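Local structure of single domain haemoglobin (Campylobacter jejuni, 2WY4) at residues Glu4-Gln7 / Ile8-Cys12; Leu56-Ala59 / Ile60-Ala63; Asn72-Ser75 / Phe76-Val80; Trp119-Ala122 / Tyr123-Ala127. The protein binds heme b, here with cyanide in its ligand pocket, and as a globin probably carries oxygen or detoxifies nitric oxide. All coordinates share one frame; numbering follows the deposited sequence.

Interaction 1 (Glu4-Gln7 / Ile8-Cys12); sequences EQIQ and IIKDC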
loop_
_atom_site.group_PDB
_atom_site.type_symbol
_atom_site.label_atom_id
_atom_site.label_comp_id
_atom_site.label_asym_id
_atom_site.label_seq_id
_atom_site.Cartn_x
_atom_site.Cartn_y
_atom_site.Cartn_z
ATOM N N GLU A 4 11.562 11.567 13.966
ATOM C CA GLU A 4 12.525 10.637 13.387
ATOM C C GLU A 4 11.793 9.681 12.440
ATOM O O GLU A 4 12.292 9.403 11.343
ATOM C CB GLU A 4 13.293 9.836 14.464
ATOM C CG GLU A 4 14.390 10.624 15.195
ATOM C CD GLU A 4 15.498 9.744 15.809
ATOM O OE1 GLU A 4 16.558 10.310 16.165
ATOM O OE2 GLU A 4 15.343 8.502 15.947
ATOM N N GLN A 5 10.637 9.176 12.861
ATOM C CA GLN A 5 9.830 8.271 12.031
ATOM C C GLN A 5 9.339 8.931 10.741
ATOM O O GLN A 5 9.327 8.296 9.696
ATOM C CB GLN A 5 8.616 7.742 12.775
ATOM C CG GLN A 5 8.924 6.575 13.651
ATOM C CD GLN A 5 7.738 5.731 14.001
ATOM O OE1 GLN A 5 6.590 6.103 13.739
ATOM N NE2 GLN A 5 8.010 4.565 14.597
ATOM N N ILE A 6 8.924 10.185 10.828
ATOM C CA ILE A 6 8.501 10.912 9.628
ATOM C C ILE A 6 9.653 10.979 8.642
ATOM O O ILE A 6 9.478 10.734 7.458
ATOM C CB ILE A 6 8.013 12.336 9.998
ATOM C CG1 ILE A 6 6.686 12.267 10.744
ATOM C CG2 ILE A 6 7.860 13.207 8.754
ATOM C CD1 ILE A 6 6.288 13.553 11.427
ATOM N N GLN A 7 10.831 11.332 9.134
ATOM C CA GLN A 7 11.976 11.465 8.260
ATOM C C GLN A 7 12.361 10.138 7.621
ATOM O O GLN A 7 12.751 10.102 6.459
ATOM C CB GLN A 7 13.160 12.111 8.967
ATOM C CG GLN A 7 14.333 12.361 8.025
ATOM C CD GLN A 7 14.009 13.437 7.044
ATOM O OE1 GLN A 7 13.719 14.569 7.439
ATOM N NE2 GLN A 7 14.042 13.107 5.764
ATOM N N ILE A 8 12.267 9.038 8.359
ATOM C CA ILE A 8 12.552 7.735 7.793
ATOM C C ILE A 8 11.608 7.473 6.626
ATOM O O ILE A 8 12.044 7.017 5.567
ATOM C CB ILE A 8 12.395 6.642 8.850
ATOM C CG1 ILE A 8 13.639 6.625 9.727
ATOM C CG2 ILE A 8 12.263 5.268 8.199
ATOM C CD1 ILE A 8 13.522 5.713 11.005
ATOM N N ILE A 9 10.316 7.741 6.804
ATOM C CA ILE A 9 9.388 7.538 5.699
ATOM C C ILE A 9 9.765 8.416 4.510
ATOM O O ILE A 9 9.795 7.930 3.383
ATOM C CB ILE A 9 7.927 7.739 6.163
ATOM C CG1 ILE A 9 7.531 6.674 7.192
ATOM C CG2 ILE A 9 6.955 7.732 4.961
ATOM C CD1 ILE A 9 7.729 5.267 6.782
ATOM N N LYS A 10 10.082 9.687 4.730
ATOM C CA LYS A 10 10.530 10.553 3.621
ATOM C C LYS A 10 11.788 10.006 2.961
ATOM O O LYS A 10 11.921 10.072 1.727
ATOM C CB LYS A 10 10.785 11.985 4.102
ATOM C CG LYS A 10 9.575 12.680 4.667
ATOM C CD LYS A 10 8.413 12.692 3.712
ATOM C CE LYS A 10 7.324 13.642 4.197
ATOM N NZ LYS A 10 6.119 13.550 3.348
ATOM N N ASP A 11 12.718 9.472 3.738
ATOM C CA ASP A 11 13.967 8.940 3.224
ATOM C C ASP A 11 13.700 7.780 2.288
ATOM O O ASP A 11 14.503 7.461 1.432
ATOM C CB ASP A 11 14.862 8.416 4.366
ATOM C CG ASP A 11 15.458 9.506 5.242
ATOM O OD1 ASP A 11 15.468 10.699 4.895
ATOM O OD2 ASP A 11 15.982 9.192 6.321
ATOM N N CYS A 12 12.569 7.130 2.478
ATOM C CA CYS A 12 12.203 5.985 1.660
ATOM C C CYS A 12 11.569 6.365 0.336
ATOM O O CYS A 12 11.482 5.514 -0.556
ATOM C CB CYS A 12 11.299 5.027 2.438
ATOM S SG CYS A 12 12.197 4.156 3.757
#
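Glu4 O takes the N-H of Ile8 in the first turn of helix 4-34, and the ethyl arm of Ile8 runs back over the same carbonyl, its CG1 3.5 Å from Glu4 O. One residue on, Gln5 O receives Ile9 N at 3.1 Å and has Ile9 CG1 beside it in a similar way. Ile6 O accepts from Lys10 N. In the conformer given, Lys10 CG lies against Ile6 O while NZ reaches across to the carbonyl of Ala64.

Gln7 makes the contact twice over. Its backbone O accepts Asp11 N at 2.8 Å, and its amide NE2 donates to Asp11 OD1 at 2.9 Å. CG stands anti to the backbone N (chi1 -175°) and the chain bends at chi2, which swings the amide along the helix toward the carboxylate. NE2 meets OD1 from above the carboxylate plane. This is an i to i+4 side-chain bond on an exposed helix face. On the inner side, Gln5, Ile8 and Ile9 pack on Val121, Ala118 and Trp119 of helix 113-139, and Ile9 also touches Ile67.

Interaction 2 (Leu56-Ala59 / Ile60-Ala63); sequences LAMA and ILMA. With HEM (protoporphyrin IX containing Fe), chain B.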
loop_
_atom_site.group_PDB
_atom_site.type_symbol
_atom_site.label_atom_id
_atom_site.label_comp_id
_atom_site.label_asym_id
_atom_site.label_seq_id
_atom_site.Cartn_x
_atom_site.Cartn_y
_atom_site.Cartn_z
ATOM N N LEU A 56 0.397 0.607 -7.547
ATOM C CA LEU A 56 0.515 0.468 -6.108
ATOM C C LEU A 56 1.728 1.197 -5.611
ATOM O O LEU A 56 1.649 1.866 -4.565
ATOM C CB LEU A 56 0.563 -1.006 -5.724
ATOM C CG LEU A 56 0.657 -1.247 -4.217
ATOM C CD1 LEU A 56 -0.500 -0.584 -3.450
ATOM C CD2 LEU A 56 0.747 -2.755 -3.971
ATOM N N ALA A 57 2.840 1.047 -6.307
ATOM C CA ALA A 57 4.052 1.731 -5.898
ATOM C C ALA A 57 3.823 3.242 -5.845
ATOM O O ALA A 57 4.268 3.913 -4.929
ATOM C CB ALA A 57 5.213 1.393 -6.793
ATOM N N MET A 58 3.135 3.762 -6.847
ATOM C CA MET A 58 2.847 5.168 -6.900
ATOM C C MET A 58 1.916 5.637 -5.802
ATOM O O MET A 58 2.064 6.732 -5.290
ATOM C CB MET A 58 2.307 5.513 -8.299
ATOM C CG MET A 58 3.399 5.541 -9.427
ATOM S SD MET A 58 4.435 6.999 -9.231
ATOM C CE MET A 58 3.450 8.196 -10.184
ATOM N N ALA A 59 0.982 4.781 -5.426
ATOM C CA ALA A 59 0.113 5.105 -4.299
ATOM C C ALA A 59 0.885 5.095 -2.970
ATOM O O ALA A 59 0.569 5.903 -2.080
ATOM C CB ALA A 59 -1.001 4.126 -4.239
ATOM N N ILE A 60 1.823 4.149 -2.812
ATOM C CA ILE A 60 2.640 4.134 -1.613
ATOM C C ILE A 60 3.487 5.396 -1.580
ATOM O O ILE A 60 3.631 6.012 -0.538
ATOM C CB ILE A 60 3.462 2.815 -1.514
ATOM C CG1 ILE A 60 2.513 1.627 -1.374
ATOM C CG2 ILE A 60 4.384 2.868 -0.296
ATOM C CD1 ILE A 60 3.155 0.280 -1.521
ATOM N N LEU A 61 4.076 5.763 -2.718
ATOM C CA LEU A 61 4.830 7.015 -2.785
ATOM C C LEU A 61 3.964 8.193 -2.381
ATOM O O LEU A 61 4.418 9.103 -1.694
ATOM C CB LEU A 61 5.324 7.249 -4.198
ATOM C CG LEU A 61 6.592 6.484 -4.559
ATOM C CD1 LEU A 61 6.753 6.404 -6.049
ATOM C CD2 LEU A 61 7.793 7.197 -3.964
ATOM N N MET A 62 2.737 8.221 -2.890
ATOM C CA MET A 62 1.822 9.302 -2.575
ATOM C C MET A 62 1.601 9.390 -1.072
ATOM O O MET A 62 1.533 10.474 -0.515
ATOM C CB MET A 62 0.481 9.091 -3.288
ATOM C CG MET A 62 -0.450 10.248 -3.247
ATOM S SD MET A 62 0.273 11.654 -4.208
ATOM C CE MET A 62 -1.241 12.570 -4.465
ATOM N N ALA A 63 1.464 8.235 -0.425
ATOM C CA ALA A 63 1.226 8.228 1.016
ATOM C C ALA A 63 2.496 8.665 1.771
ATOM O O ALA A 63 2.439 9.444 2.718
ATOM C CB ALA A 63 0.789 6.836 1.455
HETATM C CHA HEM B . -6.411 -1.404 -6.994
HETATM C CHB HEM B . -3.757 1.073 -3.839
HETATM C CHC HEM B . -5.222 -1.894 -0.336
HETATM C CHD HEM B . -7.349 -4.742 -3.641
HETATM C C1A HEM B . -5.647 -0.440 -6.452
HETATM C C2A HEM B . -5.072 0.684 -7.127
HETATM C C3A HEM B . -4.311 1.381 -6.263
HETATM C C4A HEM B . -4.399 0.673 -5.001
HETATM C CMA HEM B . -3.530 2.671 -6.557
HETATM C CAA HEM B . -5.320 1.026 -8.617
HETATM C CBA HEM B . -6.789 1.368 -8.880
HETATM C CGA HEM B . -7.181 2.809 -8.851
HETATM O O1A HEM B . -6.292 3.699 -8.907
HETATM O O2A HEM B . -8.437 3.067 -8.832
HETATM C C1B HEM B . -3.901 0.461 -2.622
HETATM C C2B HEM B . -3.310 0.902 -1.410
HETATM C C3B HEM B . -3.722 0.078 -0.433
HETATM C C4B HEM B . -4.580 -0.899 -1.005
HETATM C CMB HEM B . -2.319 2.053 -1.292
HETATM C CAB HEM B . -3.355 0.060 1.057
HETATM C CBB HEM B . -3.312 1.164 1.780
HETATM C C1C HEM B . -5.973 -2.908 -0.882
HETATM C C2C HEM B . -6.638 -3.979 -0.227
HETATM C C3C HEM B . -7.185 -4.740 -1.151
HETATM C C4C HEM B . -6.871 -4.215 -2.455
HETATM C CMC HEM B . -6.739 -4.136 1.299
HETATM C CAC HEM B . -7.997 -6.000 -0.898
HETATM C CBC HEM B . -7.572 -7.162 -1.409
HETATM C C1D HEM B . -7.281 -4.067 -4.843
HETATM C C2D HEM B . -7.810 -4.599 -6.040
HETATM C C3D HEM B . -7.549 -3.595 -7.105
HETATM C C4D HEM B . -6.886 -2.531 -6.426
HETATM C CMD HEM B . -8.521 -5.925 -6.196
HETATM C CAD HEM B . -7.877 -3.673 -8.586
HETATM C CBD HEM B . -6.588 -3.960 -9.349
HETATM C CGD HEM B . -6.799 -4.376 -10.774
HETATM O O1D HEM B . -6.156 -5.351 -11.180
HETATM O O2D HEM B . -7.592 -3.688 -11.471
HETATM N NA HEM B . -5.221 -0.448 -5.141
HETATM N NB HEM B . -4.686 -0.631 -2.353
HETATM N NC HEM B . -6.132 -3.070 -2.251
HETATM N ND HEM B . -6.719 -2.835 -5.086
HETATM FE FE HEM B . -5.702 -1.733 -3.713
#
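Ile60 turns its ethyl arm back over the preceding turn of helix 51-65, where CG1 lies 3.3 Å from Leu56 O and CD1 meets Leu56 CG at 4.0 Å. With CG1 beside the backbone N (chi1 -64°), this arm runs back along the helix above the carbonyl that takes the Ile60 N-H at 2.9 Å. Leu56 in turn sends its CD1 to the heme, 3.7 Å from C1B and equally near the methine carbon CHB, and it also touches the bound cyanide. Ile60 therefore backs a residue of the distal pocket.

Leu61 N donates to Ala57 O, and Leu61 CD1 settles against the sulfur of Met58, 4.0 Å from SD. The Met58 chain folds at chi2 and chi3 (-72° and -87°), bringing SD round to the leucine methyl. Met62 N bonds to Met58 O at 2.9 Å, while CG of Met62 packs on Met73 and Phe76. Ala63 closes the run with its N-H on Ala59 O; the methyl of Ala59 meets the heme methyl CMA at 3.7 Å.

Several helices surround this segment. Leu56 and Leu61 pack on helix 4-34 through Phe27, Tyr28 and Leu16, Ile60 and Ala63 meet Trp119 and Ile126 of helix 113-139, and Ala59 touches Phe76 of helix 74-86.

Interaction 3 (Asn72-Ser75 / Phe76-Val80); sequences NMRS and FVDKV. With HEM (protoporphyrin IX containing Fe), chain B.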
loop_
_atom_site.group_PDB
_atom_site.type_symbol
_atom_site.label_atom_id
_atom_site.label_comp_id
_atom_site.label_asym_id
_atom_site.label_seq_id
_atom_site.Cartn_x
_atom_site.Cartn_y
_atom_site.Cartn_z
ATOM N N ASN A 72 -3.830 15.548 2.424
ATOM C CA ASN A 72 -3.277 16.071 1.167
ATOM C C ASN A 72 -3.183 15.045 0.094
ATOM O O ASN A 72 -2.623 15.324 -0.964
ATOM C CB ASN A 72 -1.921 16.720 1.362
ATOM C CG ASN A 72 -2.029 18.050 2.053
ATOM O OD1 ASN A 72 -3.111 18.655 2.057
ATOM N ND2 ASN A 72 -0.924 18.509 2.672
ATOM N N MET A 73 -3.724 13.846 0.335
ATOM C CA MET A 73 -3.894 12.889 -0.750
ATOM C C MET A 73 -5.346 12.475 -0.888
ATOM O O MET A 73 -5.643 11.510 -1.582
ATOM C CB MET A 73 -2.990 11.673 -0.649
ATOM C CG MET A 73 -3.299 10.757 0.490
ATOM S SD MET A 73 -2.157 9.352 0.478
ATOM C CE MET A 73 -2.807 8.299 1.738
ATOM N N ARG A 74 -6.257 13.252 -0.302
ATOM C CA ARG A 74 -7.668 12.898 -0.350
ATOM C C ARG A 74 -8.212 12.749 -1.787
ATOM O O ARG A 74 -8.941 11.792 -2.111
ATOM C CB ARG A 74 -8.513 13.885 0.448
ATOM C CG ARG A 74 -10.006 13.536 0.459
ATOM C CD ARG A 74 -10.813 14.380 1.408
ATOM N NE ARG A 74 -10.607 13.899 2.761
ATOM C CZ ARG A 74 -11.254 12.871 3.294
ATOM N NH1 ARG A 74 -12.163 12.208 2.590
ATOM N NH2 ARG A 74 -10.966 12.510 4.530
ATOM N N SER A 75 -7.940 13.735 -2.642
ATOM C CA SER A 75 -8.486 13.641 -4.005
ATOM C C SER A 75 -7.944 12.410 -4.749
ATOM O O SER A 75 -8.607 11.888 -5.632
ATOM C CB SER A 75 -8.257 14.902 -4.842
ATOM O OG SER A 75 -6.882 15.103 -5.076
ATOM N N PHE A 76 -6.783 11.902 -4.339
ATOM C CA PHE A 76 -6.214 10.707 -4.950
ATOM C C PHE A 76 -6.934 9.465 -4.403
ATOM O O PHE A 76 -7.427 8.615 -5.128
ATOM C CB PHE A 76 -4.704 10.593 -4.664
ATOM C CG PHE A 76 -4.100 9.303 -5.141
ATOM C CD1 PHE A 76 -3.910 9.082 -6.469
ATOM C CD2 PHE A 76 -3.760 8.299 -4.243
ATOM C CE1 PHE A 76 -3.403 7.906 -6.918
ATOM C CE2 PHE A 76 -3.220 7.125 -4.705
ATOM C CZ PHE A 76 -3.056 6.919 -6.038
ATOM N N VAL A 77 -6.993 9.380 -3.090
ATOM C CA VAL A 77 -7.548 8.201 -2.458
ATOM C C VAL A 77 -9.023 8.020 -2.768
ATOM O O VAL A 77 -9.490 6.895 -2.951
ATOM C CB VAL A 77 -7.295 8.222 -0.946
ATOM C CG1 VAL A 77 -8.057 7.101 -0.225
ATOM C CG2 VAL A 77 -5.822 8.094 -0.676
ATOM N N ASP A 78 -9.730 9.137 -2.874
ATOM C CA ASP A 78 -11.149 9.126 -3.260
ATOM C C ASP A 78 -11.408 8.315 -4.487
ATOM O O ASP A 78 -12.471 7.692 -4.641
ATOM C CB ASP A 78 -11.610 10.540 -3.673
ATOM C CG ASP A 78 -12.078 11.321 -2.535
ATOM O OD1 ASP A 78 -12.180 10.720 -1.432
ATOM O OD2 ASP A 78 -12.377 12.520 -2.620
ATOM N N LYS A 79 -10.468 8.402 -5.416
ATOM C CA LYS A 79 -10.617 7.704 -6.683
ATOM C C LYS A 79 -10.255 6.244 -6.568
ATOM O O LYS A 79 -10.934 5.391 -7.164
ATOM C CB LYS A 79 -9.765 8.343 -7.765
ATOM C CG LYS A 79 -9.980 9.825 -7.918
ATOM C CD LYS A 79 -11.454 10.187 -7.911
ATOM C CE LYS A 79 -11.665 11.681 -8.037
ATOM N NZ LYS A 79 -11.193 12.462 -6.827
ATOM N N VAL A 80 -9.201 5.939 -5.809
ATOM C CA VAL A 80 -8.836 4.546 -5.612
ATOM C C VAL A 80 -9.977 3.823 -4.869
ATOM O O VAL A 80 -10.306 2.698 -5.191
ATOM C CB VAL A 80 -7.560 4.384 -4.786
ATOM C CG1 VAL A 80 -7.276 2.919 -4.564
ATOM C CG2 VAL A 80 -6.370 5.070 -5.484
HETATM C CHA HEM B . -6.411 -1.404 -6.994
HETATM C CHB HEM B . -3.757 1.073 -3.839
HETATM C CHC HEM B . -5.222 -1.894 -0.336
HETATM C CHD HEM B . -7.349 -4.742 -3.641
HETATM C C1A HEM B . -5.647 -0.440 -6.452
HETATM C C2A HEM B . -5.072 0.684 -7.127
HETATM C C3A HEM B . -4.311 1.381 -6.263
HETATM C C4A HEM B . -4.399 0.673 -5.001
HETATM C CMA HEM B . -3.530 2.671 -6.557
HETATM C CAA HEM B . -5.320 1.026 -8.617
HETATM C CBA HEM B . -6.789 1.368 -8.880
HETATM C CGA HEM B . -7.181 2.809 -8.851
HETATM O O1A HEM B . -6.292 3.699 -8.907
HETATM O O2A HEM B . -8.437 3.067 -8.832
HETATM C C1B HEM B . -3.901 0.461 -2.622
HETATM C C2B HEM B . -3.310 0.902 -1.410
HETATM C C3B HEM B . -3.722 0.078 -0.433
HETATM C C4B HEM B . -4.580 -0.899 -1.005
HETATM C CMB HEM B . -2.319 2.053 -1.292
HETATM C CAB HEM B . -3.355 0.060 1.057
HETATM C CBB HEM B . -3.312 1.164 1.780
HETATM C C1C HEM B . -5.973 -2.908 -0.882
HETATM C C2C HEM B . -6.638 -3.979 -0.227
HETATM C C3C HEM B . -7.185 -4.740 -1.151
HETATM C C4C HEM B . -6.871 -4.215 -2.455
HETATM C CMC HEM B . -6.739 -4.136 1.299
HETATM C CAC HEM B . -7.997 -6.000 -0.898
HETATM C CBC HEM B . -7.572 -7.162 -1.409
HETATM C C1D HEM B . -7.281 -4.067 -4.843
HETATM C C2D HEM B . -7.810 -4.599 -6.040
HETATM C C3D HEM B . -7.549 -3.595 -7.105
HETATM C C4D HEM B . -6.886 -2.531 -6.426
HETATM C CMD HEM B . -8.521 -5.925 -6.196
HETATM C CAD HEM B . -7.877 -3.673 -8.586
HETATM C CBD HEM B . -6.588 -3.960 -9.349
HETATM C CGD HEM B . -6.799 -4.376 -10.774
HETATM O O1D HEM B . -6.156 -5.351 -11.180
HETATM O O2D HEM B . -7.592 -3.688 -11.471
HETATM N NA HEM B . -5.221 -0.448 -5.141
HETATM N NB HEM B . -4.686 -0.631 -2.353
HETATM N NC HEM B . -6.132 -3.070 -2.251
HETATM N ND HEM B . -6.719 -2.835 -5.086
HETATM FE FE HEM B . -5.702 -1.733 -3.713
HETATM O O HOH W 1 -4.736 14.237 -3.629
#
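The start of helix 74-86, the helix that carries the axial ligand His84, opens with Met73 at the N-cap position. Met73 O accepts Val77 N at 2.9 Å, and Phe76 N adds a weak bond to the same oxygen. The extended Met73 side chain passes at a slant over Val77: CG lies 3.8 Å from Val77 CG2, and SD and CE stay close to that one methyl.

Arg74 O takes Asp78 N. The guanidinium and carboxylate are near each other but do not form a salt bridge; Arg74 NE is paired instead with Glu71 OE1. Ser75 O has a side-chain donor, Lys79 NZ at 2.9 Å, which comes in the carbonyl plane on a lone pair. Bends at chi2 and chi4 (-45° and -68°) curl the lysine back to reach it in the given conformer. Ser75 OG is hydrogen-bonded to a water at 2.7 Å, and that water also accepts weakly from Phe76 N.

Further along, Val80 CG2 sits 3.7 Å above one face of the Phe76 ring, offset toward its rim. CG2 is also 3.7 Å from the heme propionate oxygen O1A. Val80 CG1 touches pyrrole carbons C3A and C4A. A helix that runs up to the heme edge and on to the proximal histidine is the globin F helix, which this arrangement matches.

Interaction 4 (Trp119-Ala122 / Tyr123-Ala127); sequences WEVA and YGKIA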
loop_
_atom_site.group_PDB
_atom_site.type_symbol
_atom_site.label_atom_id
_atom_site.label_comp_id
_atom_site.label_asym_id
_atom_site.label_seq_id
_atom_site.Cartn_x
_atom_site.Cartn_y
_atom_site.Cartn_z
ATOM N N TRP A 119 7.538 1.854 9.093
ATOM C CA TRP A 119 6.572 1.422 8.062
ATOM C C TRP A 119 5.368 0.723 8.660
ATOM O O TRP A 119 4.257 0.825 8.151
ATOM C CB TRP A 119 7.278 0.507 7.044
ATOM C CG TRP A 119 7.903 1.344 5.931
ATOM C CD1 TRP A 119 9.219 1.711 5.775
ATOM C CD2 TRP A 119 7.182 2.050 4.922
ATOM N NE1 TRP A 119 9.356 2.549 4.687
ATOM C CE2 TRP A 119 8.112 2.792 4.172
ATOM C CE3 TRP A 119 5.830 2.136 4.580
ATOM C CZ2 TRP A 119 7.739 3.547 3.069
ATOM C CZ3 TRP A 119 5.465 2.894 3.500
ATOM C CH2 TRP A 119 6.408 3.608 2.780
ATOM N N GLU A 120 5.575 0.024 9.774
ATOM C CA GLU A 120 4.450 -0.630 10.446
ATOM C C GLU A 120 3.465 0.446 10.911
ATOM O O GLU A 120 2.247 0.354 10.714
ATOM C CB GLU A 120 4.900 -1.423 11.674
ATOM C CG GLU A 120 5.810 -2.581 11.368
ATOM C CD GLU A 120 6.092 -3.419 12.603
ATOM O OE1 GLU A 120 5.776 -2.958 13.723
ATOM O OE2 GLU A 120 6.614 -4.534 12.441
ATOM N N VAL A 121 4.009 1.488 11.533
ATOM C CA VAL A 121 3.195 2.596 12.001
ATOM C C VAL A 121 2.517 3.364 10.840
ATOM O O VAL A 121 1.309 3.672 10.884
ATOM C CB VAL A 121 4.061 3.540 12.857
ATOM C CG1 VAL A 121 3.314 4.769 13.244
ATOM C CG2 VAL A 121 4.540 2.825 14.133
ATOM N N ALA A 122 3.298 3.697 9.828
ATOM C CA ALA A 122 2.769 4.426 8.691
ATOM C C ALA A 122 1.676 3.635 8.023
ATOM O O ALA A 122 0.661 4.202 7.653
ATOM C CB ALA A 122 3.850 4.737 7.689
ATOM N N TYR A 123 1.904 2.347 7.810
ATOM C CA TYR A 123 0.875 1.549 7.155
ATOM C C TYR A 123 -0.443 1.590 7.931
ATOM O O TYR A 123 -1.513 1.714 7.370
ATOM C CB TYR A 123 1.291 0.091 6.913
ATOM C CG TYR A 123 0.161 -0.659 6.219
ATOM C CD1 TYR A 123 -0.018 -0.534 4.836
ATOM C CD2 TYR A 123 -0.785 -1.350 6.934
ATOM C CE1 TYR A 123 -1.045 -1.123 4.205
ATOM C CE2 TYR A 123 -1.826 -1.975 6.298
ATOM C CZ TYR A 123 -1.980 -1.833 4.931
ATOM O OH TYR A 123 -3.045 -2.443 4.297
ATOM N N GLY A 124 -0.367 1.476 9.257
ATOM C CA GLY A 124 -1.587 1.540 10.005
ATOM C C GLY A 124 -2.342 2.822 9.724
ATOM O O GLY A 124 -3.565 2.810 9.586
ATOM N N LYS A 125 -1.621 3.934 9.649
ATOM C CA LYS A 125 -2.255 5.213 9.413
ATOM C C LYS A 125 -2.835 5.338 7.997
ATOM O O LYS A 125 -3.925 5.861 7.805
ATOM C CB LYS A 125 -1.263 6.335 9.663
ATOM C CG LYS A 125 -0.870 6.476 11.120
ATOM C CD LYS A 125 0.262 7.455 11.285
ATOM C CE LYS A 125 0.682 7.613 12.746
ATOM N NZ LYS A 125 1.538 8.816 12.927
ATOM N N ILE A 126 -2.097 4.848 7.013
ATOM C CA ILE A 126 -2.494 4.908 5.609
ATOM C C ILE A 126 -3.727 4.037 5.416
ATOM O O ILE A 126 -4.720 4.442 4.828
ATOM C CB ILE A 126 -1.330 4.413 4.762
ATOM C CG1 ILE A 126 -0.170 5.373 4.827
ATOM C CG2 ILE A 126 -1.761 4.277 3.315
ATOM C CD1 ILE A 126 1.117 4.781 4.320
ATOM N N ALA A 127 -3.691 2.847 5.992
ATOM C CA ALA A 127 -4.813 1.951 5.903
ATOM C C ALA A 127 -6.059 2.575 6.489
ATOM O O ALA A 127 -7.124 2.451 5.914
ATOM C CB ALA A 127 -4.514 0.631 6.572
#
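Val121 and Lys125 run next to each other in a common direction, with Val121 CG1 3.9 Å from Lys125 CE. In the conformer given, the extended lysine chain brings CE to the valine methyl. Beneath them four i to i+4 backbone bonds join the segments. Tyr123 N donates to Trp119 O at 2.8 Å, the shortest of the four that join 119-122 to 123-127. Gly124 N reaches Glu120 O and Lys125 N reaches Val121 O, both at the longer distance of 3.2 Å. Ile126 N gives the Ala122 carbonyl oxygen a 2.9 Å bond.

That last carbonyl is also covered by carbon. Ile126 folds CG1 beside its own backbone N (chi1 -68°), which puts CG1 3.2 Å and CD1 3.4 Å from Ala122 O. Tyr123 O, one residue on, accepts Ala127 N. Tyr123 turns its ring away from the preceding turn, CG anti to the backbone N, and its OH is hydrogen-bonded to the backbone oxygen of Tyr94, a partner in the next helix over.

Trp119 and Ala122 face Ile9 of helix 4-34, Ile126 packs on Ala63 of helix 51-65 and touches the heme, and Tyr123 and Ala127 meet Val97 and Tyr94 of helix 94-109.

Interaction 4 joins the N-terminal helix to the heme-side helices. It meets interaction 1 where Ile9 CD1 packs 3.6 Å from Trp119 CE2, and interaction 2 where Ala63 CB lies 3.5 Å from Ile126 CD1. Interactions 2 and 3 touch directly, Ala63 CA lying 3.6 Å from Met73 SD and Ala59 CB 3.8 Å from Phe76 CE2. Both reach the heme, which interaction 4 also touches through Ile126 and Tyr123. Leu56 of interaction 2 borders the cyanide, whereas interaction 3 belongs to the helix bearing the axial His84, whose side chain is about 7 Å from that of Val77. Interaction 1 is remote: the side chain of Ile9 is about 13 Å from the heme.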